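Local coordinates for binding domain (Hc) of Paraclostridial Mosquitocidal Protein 1 (Paraclostridium bifermentans, PDB 6HOX), which forms the receptor-binding part of a clostridial neurotoxin that targets Anopheles mosquitoes, responsible for directing the toxin to host nerve cells, at residues V55-D59 with R250-P256; I91-V97 with I219-N225. All blocks are in the same frame, centred on the assembly; numbering follows the deposited sequence.

Contact 1 of 2, residues V55-D59 with R250-P256; sequences VDGRD and RDFWGEP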
loop_
_atom_site.group_PDB
_atom_site.type_symbol
_atom_site.label_atom_id
_atom_site.label_comp_id
_atom_site.label_asym_id
_atom_site.label_seq_id
_atom_site.Cartn_x
_atom_site.Cartn_y
_atom_site.Cartn_z
ATOM N N VAL A 55 -0.120 11.224 11.921
ATOM C CA VAL A 55 -0.081 9.838 12.338
ATOM C C VAL A 55 1.118 9.185 11.662
ATOM O O VAL A 55 1.780 9.807 10.821
ATOM C CB VAL A 55 -1.400 9.109 12.008
ATOM C CG1 VAL A 55 -2.582 9.744 12.736
ATOM C CG2 VAL A 55 -1.667 9.038 10.510
ATOM N N ASP A 56 1.387 7.935 12.046
ATOM C CA ASP A 56 2.422 7.147 11.440
ATOM C C ASP A 56 2.031 6.878 9.986
ATOM O O ASP A 56 0.853 6.620 9.708
ATOM C CB ASP A 56 2.653 5.877 12.257
ATOM C CG ASP A 56 3.232 6.216 13.620
ATOM O OD1 ASP A 56 4.328 6.831 13.667
ATOM O OD2 ASP A 56 2.579 5.905 14.608
ATOM N N GLY A 57 3.029 6.925 9.091
ATOM C CA GLY A 57 2.814 6.830 7.651
ATOM C C GLY A 57 3.763 5.866 6.970
ATOM O O GLY A 57 4.334 4.999 7.588
ATOM N N ARG A 58 3.894 6.008 5.653
ATOM C CA ARG A 58 4.668 5.055 4.835
ATOM C C ARG A 58 6.142 5.462 4.829
ATOM O O ARG A 58 7.007 4.692 4.380
ATOM C CB ARG A 58 4.134 5.003 3.396
ATOM C CG ARG A 58 4.142 6.354 2.681
ATOM C CD ARG A 58 3.960 6.239 1.168
ATOM N NE ARG A 58 4.893 5.321 0.522
ATOM C CZ ARG A 58 6.153 5.617 0.226
ATOM N NH1 ARG A 58 6.628 6.833 0.462
ATOM N NH2 ARG A 58 6.934 4.687 -0.282
ATOM N N ASP A 59 6.409 6.686 5.286
ATOM C CA ASP A 59 7.759 7.224 5.351
ATOM C C ASP A 59 7.801 8.283 6.455
ATOM O O ASP A 59 7.653 9.495 6.212
ATOM C CB ASP A 59 8.170 7.790 3.991
ATOM C CG ASP A 59 9.577 8.349 3.988
ATOM O OD1 ASP A 59 10.244 8.270 5.045
ATOM O OD2 ASP A 59 9.989 8.857 2.943
ATOM N N ARG A 250 8.991 -3.886 3.112
ATOM C CA ARG A 250 7.694 -3.299 3.324
ATOM C C ARG A 250 6.732 -4.324 3.914
ATOM O O ARG A 250 6.848 -5.534 3.675
ATOM C CB ARG A 250 7.137 -2.804 1.982
ATOM C CG ARG A 250 7.983 -1.724 1.336
ATOM C CD ARG A 250 7.599 -0.367 1.853
ATOM N NE ARG A 250 8.508 0.646 1.352
ATOM C CZ ARG A 250 8.568 1.871 1.829
ATOM N NH1 ARG A 250 7.617 2.299 2.638
ATOM N NH2 ARG A 250 9.580 2.655 1.507
ATOM N N ASP A 251 5.771 -3.813 4.679
ATOM C CA ASP A 251 4.631 -4.592 5.085
ATOM C C ASP A 251 3.543 -4.518 4.007
ATOM O O ASP A 251 3.675 -3.836 2.999
ATOM C CB ASP A 251 4.136 -4.199 6.482
ATOM C CG ASP A 251 3.472 -2.841 6.610
ATOM O OD1 ASP A 251 3.007 -2.297 5.580
ATOM O OD2 ASP A 251 3.411 -2.346 7.757
ATOM N N PHE A 252 2.484 -5.293 4.240
ATOM C CA PHE A 252 1.369 -5.499 3.352
ATOM C C PHE A 252 0.717 -4.165 2.943
ATOM O O PHE A 252 0.195 -4.053 1.807
ATOM C CB PHE A 252 0.361 -6.400 4.068
ATOM C CG PHE A 252 -0.857 -6.736 3.252
ATOM C CD1 PHE A 252 -0.828 -7.795 2.351
ATOM C CD2 PHE A 252 -2.006 -5.980 3.361
ATOM C CE1 PHE A 252 -1.941 -8.104 1.593
ATOM C CE2 PHE A 252 -3.120 -6.285 2.598
ATOM C CZ PHE A 252 -3.092 -7.353 1.731
ATOM N N TRP A 253 0.722 -3.188 3.867
ATOM C CA TRP A 253 0.097 -1.900 3.670
ATOM C C TRP A 253 0.988 -0.950 2.861
ATOM O O TRP A 253 0.487 0.094 2.405
ATOM C CB TRP A 253 -0.255 -1.252 5.010
ATOM C CG TRP A 253 -1.043 -2.091 5.969
ATOM C CD1 TRP A 253 -0.685 -2.378 7.255
ATOM C CD2 TRP A 253 -2.327 -2.710 5.756
ATOM N NE1 TRP A 253 -1.657 -3.120 7.863
ATOM C CE2 TRP A 253 -2.681 -3.338 6.975
ATOM C CE3 TRP A 253 -3.224 -2.765 4.683
ATOM C CZ2 TRP A 253 -3.869 -4.057 7.131
ATOM C CZ3 TRP A 253 -4.397 -3.486 4.834
ATOM C CH2 TRP A 253 -4.715 -4.114 6.044
ATOM N N GLY A 254 2.294 -1.256 2.754
ATOM C CA GLY A 254 3.269 -0.397 2.066
ATOM C C GLY A 254 4.114 0.468 3.001
ATOM O O GLY A 254 4.836 1.371 2.521
ATOM N N GLU A 255 4.045 0.179 4.310
ATOM C CA GLU A 255 4.830 0.851 5.349
ATOM C C GLU A 255 6.088 0.043 5.647
ATOM O O GLU A 255 6.192 -1.121 5.279
ATOM C CB GLU A 255 3.952 1.100 6.573
ATOM C CG GLU A 255 2.700 1.875 6.192
ATOM C CD GLU A 255 2.048 2.643 7.324
ATOM O OE1 GLU A 255 2.179 2.219 8.484
ATOM O OE2 GLU A 255 1.394 3.653 7.029
ATOM N N PRO A 256 7.141 0.669 6.209
ATOM C CA PRO A 256 8.398 -0.040 6.443
ATOM C C PRO A 256 8.193 -1.288 7.316
ATOM O O PRO A 256 7.454 -1.247 8.292
ATOM C CB PRO A 256 9.275 1.014 7.120
ATOM C CG PRO A 256 8.707 2.329 6.623
ATOM C CD PRO A 256 7.212 2.094 6.576
HETATM O O HOH W 1 -0.599 5.075 7.815
HETATM O O HOH W 2 4.714 2.562 0.145
#

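Contact 2 of 2, residues I91-V97 with I219-N225; sequences ISFWIRV and IRLDQFN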
loop_
_atom_site.group_PDB
_atom_site.type_symbol
_atom_site.label_atom_id
_atom_site.label_comp_id
_atom_site.label_asym_id
_atom_site.label_seq_id
_atom_site.Cartn_x
_atom_site.Cartn_y
_atom_site.Cartn_z
ATOM N N ILE A 91 -0.351 16.720 -10.735
ATOM C CA ILE A 91 -0.671 16.475 -9.363
ATOM C C ILE A 91 -0.253 15.029 -9.052
ATOM O O ILE A 91 -0.636 14.114 -9.778
ATOM C CB ILE A 91 -2.172 16.726 -9.102
ATOM C CG1 ILE A 91 -2.519 18.215 -9.204
ATOM C CG2 ILE A 91 -2.598 16.152 -7.752
ATOM C CD1 ILE A 91 -4.001 18.526 -9.107
ATOM N N SER A 92 0.509 14.842 -7.970
ATOM C CA SER A 92 0.835 13.503 -7.433
ATOM C C SER A 92 0.606 13.466 -5.918
ATOM O O SER A 92 0.634 14.490 -5.242
ATOM C CB SER A 92 2.231 13.056 -7.808
ATOM O OG SER A 92 3.253 13.790 -7.146
ATOM N N PHE A 93 0.322 12.270 -5.398
ATOM C CA PHE A 93 0.124 12.090 -3.965
ATOM C C PHE A 93 0.063 10.604 -3.607
ATOM O O PHE A 93 -0.383 9.718 -4.411
ATOM C CB PHE A 93 -1.158 12.788 -3.488
ATOM C CG PHE A 93 -2.434 12.371 -4.179
ATOM C CD1 PHE A 93 -2.830 12.975 -5.363
ATOM C CD2 PHE A 93 -3.260 11.411 -3.628
ATOM C CE1 PHE A 93 -3.996 12.596 -6.005
ATOM C CE2 PHE A 93 -4.446 11.060 -4.249
ATOM C CZ PHE A 93 -4.804 11.640 -5.446
ATOM N N TRP A 94 0.499 10.340 -2.369
ATOM C CA TRP A 94 0.269 9.074 -1.707
ATOM C C TRP A 94 -1.053 9.173 -0.959
ATOM O O TRP A 94 -1.284 10.168 -0.260
ATOM C CB TRP A 94 1.414 8.755 -0.750
ATOM C CG TRP A 94 2.638 8.233 -1.428
ATOM C CD1 TRP A 94 3.792 8.909 -1.699
ATOM C CD2 TRP A 94 2.832 6.895 -1.919
ATOM N NE1 TRP A 94 4.697 8.082 -2.306
ATOM C CE2 TRP A 94 4.140 6.836 -2.445
ATOM C CE3 TRP A 94 2.040 5.737 -1.938
ATOM C CZ2 TRP A 94 4.652 5.673 -3.018
ATOM C CZ3 TRP A 94 2.561 4.581 -2.482
ATOM C CH2 TRP A 94 3.850 4.554 -3.010
ATOM N N ILE A 95 -1.885 8.140 -1.103
ATOM C CA ILE A 95 -3.158 8.057 -0.436
ATOM C C ILE A 95 -3.328 6.662 0.165
ATOM O O ILE A 95 -2.930 5.648 -0.424
ATOM C CB ILE A 95 -4.315 8.418 -1.389
ATOM C CG1 ILE A 95 -5.560 8.821 -0.592
ATOM C CG2 ILE A 95 -4.605 7.305 -2.382
ATOM C CD1 ILE A 95 -6.715 9.301 -1.459
ATOM N N ARG A 96 -3.916 6.627 1.360
ATOM C CA ARG A 96 -4.344 5.401 1.976
ATOM C C ARG A 96 -5.801 5.582 2.398
ATOM O O ARG A 96 -6.089 6.366 3.306
ATOM C CB ARG A 96 -3.443 5.046 3.160
ATOM C CG ARG A 96 -3.625 3.627 3.683
ATOM C CD ARG A 96 -2.715 3.345 4.856
ATOM N NE ARG A 96 -2.932 2.033 5.455
ATOM C CZ ARG A 96 -2.335 1.609 6.565
ATOM N NH1 ARG A 96 -1.614 2.444 7.292
ATOM N NH2 ARG A 96 -2.476 0.358 6.967
ATOM N N VAL A 97 -6.687 4.892 1.683
ATOM C CA VAL A 97 -8.109 4.901 1.891
ATOM C C VAL A 97 -8.533 3.606 2.560
ATOM O O VAL A 97 -8.168 2.533 2.077
ATOM C CB VAL A 97 -8.845 5.055 0.554
ATOM C CG1 VAL A 97 -10.355 5.057 0.736
ATOM C CG2 VAL A 97 -8.363 6.287 -0.207
ATOM N N ILE A 219 -8.952 9.551 5.823
ATOM C CA ILE A 219 -7.993 9.332 4.759
ATOM C C ILE A 219 -6.617 9.734 5.271
ATOM O O ILE A 219 -6.495 10.692 6.013
ATOM C CB ILE A 219 -8.384 10.143 3.510
ATOM C CG1 ILE A 219 -9.794 9.802 3.023
ATOM C CG2 ILE A 219 -7.347 9.985 2.414
ATOM C CD1 ILE A 219 -9.930 8.429 2.441
ATOM N N ARG A 220 -5.591 9.002 4.846
ATOM C CA ARG A 220 -4.220 9.403 5.083
ATOM C C ARG A 220 -3.621 9.821 3.741
ATOM O O ARG A 220 -3.807 9.139 2.717
ATOM C CB ARG A 220 -3.481 8.288 5.831
ATOM C CG ARG A 220 -3.957 8.158 7.269
ATOM C CD ARG A 220 -3.642 6.834 7.928
ATOM N NE ARG A 220 -4.483 5.763 7.448
ATOM C CZ ARG A 220 -4.485 4.529 7.947
ATOM N NH1 ARG A 220 -3.700 4.235 8.976
ATOM N NH2 ARG A 220 -5.283 3.608 7.428
ATOM N N LEU A 221 -2.917 10.955 3.763
ATOM C CA LEU A 221 -2.489 11.668 2.553
ATOM C C LEU A 221 -1.064 12.195 2.765
ATOM O O LEU A 221 -0.780 12.815 3.793
ATOM C CB LEU A 221 -3.502 12.793 2.311
ATOM C CG LEU A 221 -3.453 13.514 0.965
ATOM C CD1 LEU A 221 -3.911 12.604 -0.177
ATOM C CD2 LEU A 221 -4.304 14.778 1.023
ATOM N N ASP A 222 -0.168 11.933 1.807
ATOM C CA ASP A 222 1.221 12.319 1.942
ATOM C C ASP A 222 1.812 12.715 0.581
ATOM O O ASP A 222 1.476 12.166 -0.456
ATOM C CB ASP A 222 2.033 11.219 2.637
ATOM C CG ASP A 222 3.376 11.719 3.166
ATOM O OD1 ASP A 222 3.451 12.927 3.511
ATOM O OD2 ASP A 222 4.342 10.918 3.208
ATOM N N GLN A 223 2.742 13.673 0.615
ATOM C CA GLN A 223 3.467 14.138 -0.566
ATOM C C GLN A 223 2.458 14.535 -1.660
ATOM O O GLN A 223 2.564 14.078 -2.812
ATOM C CB GLN A 223 4.451 13.080 -1.069
ATOM C CG GLN A 223 5.441 12.582 -0.012
ATOM C CD GLN A 223 6.352 13.687 0.469
ATOM O OE1 GLN A 223 6.378 14.040 1.645
ATOM N NE2 GLN A 223 7.071 14.286 -0.455
ATOM N N PHE A 224 1.486 15.385 -1.304
ATOM C CA PHE A 224 0.615 15.950 -2.301
ATOM C C PHE A 224 1.377 17.084 -2.985
ATOM O O PHE A 224 1.619 18.153 -2.397
ATOM C CB PHE A 224 -0.722 16.400 -1.722
ATOM C CG PHE A 224 -1.712 16.867 -2.759
ATOM C CD1 PHE A 224 -1.595 18.115 -3.352
ATOM C CD2 PHE A 224 -2.775 16.053 -3.131
ATOM C CE1 PHE A 224 -2.531 18.550 -4.282
ATOM C CE2 PHE A 224 -3.707 16.482 -4.064
ATOM C CZ PHE A 224 -3.578 17.726 -4.643
ATOM N N ASN A 225 1.805 16.794 -4.212
ATOM C CA ASN A 225 2.720 17.599 -4.942
ATOM C C ASN A 225 2.010 18.180 -6.161
ATOM O O ASN A 225 1.203 17.492 -6.781
ATOM C CB ASN A 225 3.946 16.803 -5.391
ATOM C CG ASN A 225 4.781 16.307 -4.236
ATOM O OD1 ASN A 225 4.516 16.648 -3.082
ATOM N ND2 ASN A 225 5.764 15.475 -4.549
HETATM O O HOH W 3 3.838 12.422 -4.736
HETATM O O HOH W 4 -6.766 5.844 5.963
#

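Contact 1 of 2, residues V55-D59 with R250-P256
R250 reaches across to the backbone of R58 where the jelly-roll (lectin-like) N-terminal half of the binding domain meets a loop of the C-terminal, beta-trefoil receptor-binding part. The segment 55-59 lies on strand 53-56 and the chain after it, whereas 250-256 is a loop between helix 233-241 and strand 263-267, built round a type I turn from D251 to G254.

One direct hydrogen bond joins the two segments: R250 NH1 donates to R58 O at 3.0 Å, with an N-H...O angle of 151°. The acceptor lies in the guanidinium plane, and the donor in the carbonyl plane. The same NH1 also bonds to G254 O at 2.9 Å, so one nitrogen ties the turn to the facing segment. A bend at chi2 (-86°) helps to bring the R250 guanidinium here.

Two waters extend the polar network. Water 1 donates both to D56 O and to E255 OE2; that carboxylate oxygen also accepts from W166 NE1. Water 2 accepts from R58 NE at 2.8 Å, lying in the guanidinium plane, and donates to G254 O.

Like charges also meet. R58 NH2 lies over one face of the R250 guanidinium, offset toward its rim, 3.8 Å from R250 NH2, with the planes 16° apart. R58 makes a cation-pi contact with W94, and its NH2 a weak hydrogen bond to Y243 O.

Packing and turn bonds complete the contact. P256 CD rests on R58 O at 3.4 Å, and the E255 carboxylate lies against the G57 peptide, OE2 3.2 Å from G57 C. Within the turn, D251 OD1 is gripped by three backbone N-H groups: those of W253 and G254 weakly, that of E255 at 3.0 Å and from above the carboxylate plane.

Contact 2 of 2, residues I91-V97 with I219-N225
Antiparallel strand pairing joins S92 to N225, W94 to D222 and R96 to R220 as hydrogen-bonded pairs, the strand axes running at 167° to each other. Each pair has two backbone bonds; the one from W94 N to D222 O is 2.8 Å. Between S92 and W94 the register shifts by one, a beta bulge; toward strand 25-32 on the other side, Q223 and F224 both face L29, fitting a G1 bulge. Q223 has positive phi, and water 3 links its O to S92 OG.

These strands are neighbours in the jelly-roll sheet of the N-terminal half, and their two faces differ. On one, F93 and F224 point the same way with rings slid apart, centroids 5.5 Å apart and planes at 23°. I91 CG2 meets F224 CZ at 3.6 Å, F93 CD2 meets L221 CD1, and I95 CG1 meets I219 CG2.

The other face carries R96 and R220, their guanidinium groups stacked flat with planes at 8°. R96 is extended from CG to NE, whereas R220 bends at chi3 to come alongside it. NH1 of R96 lies 3.2 Å from NH1 of R220; R220 NH2 is salt-bridged to D441, and R96 NE donates to N164 O.

Contact 2 lies in the core of the N-terminal half, where 13 of 14 touching residues are buried and about 704 Å² of surface, both sides summed, is buried between the segments. Contact 1, with 245 Å² counted the same way, is partly buried and joins that half to a loop of the C-terminal part. Both reach the same sheet, since strand 53-56 pairs with 61-66, which pairs with 218-227. Regular backbone bonds and apolar packing dominate contact 2, whereas side-chain and water-mediated bonds carry contact 1. Their centres lie 13 Å apart and they touch directly: E255 OE2 and R96 NH1 are 3.3 Å apart, a weak ion pair, and W253 makes a cation-pi contact with R96.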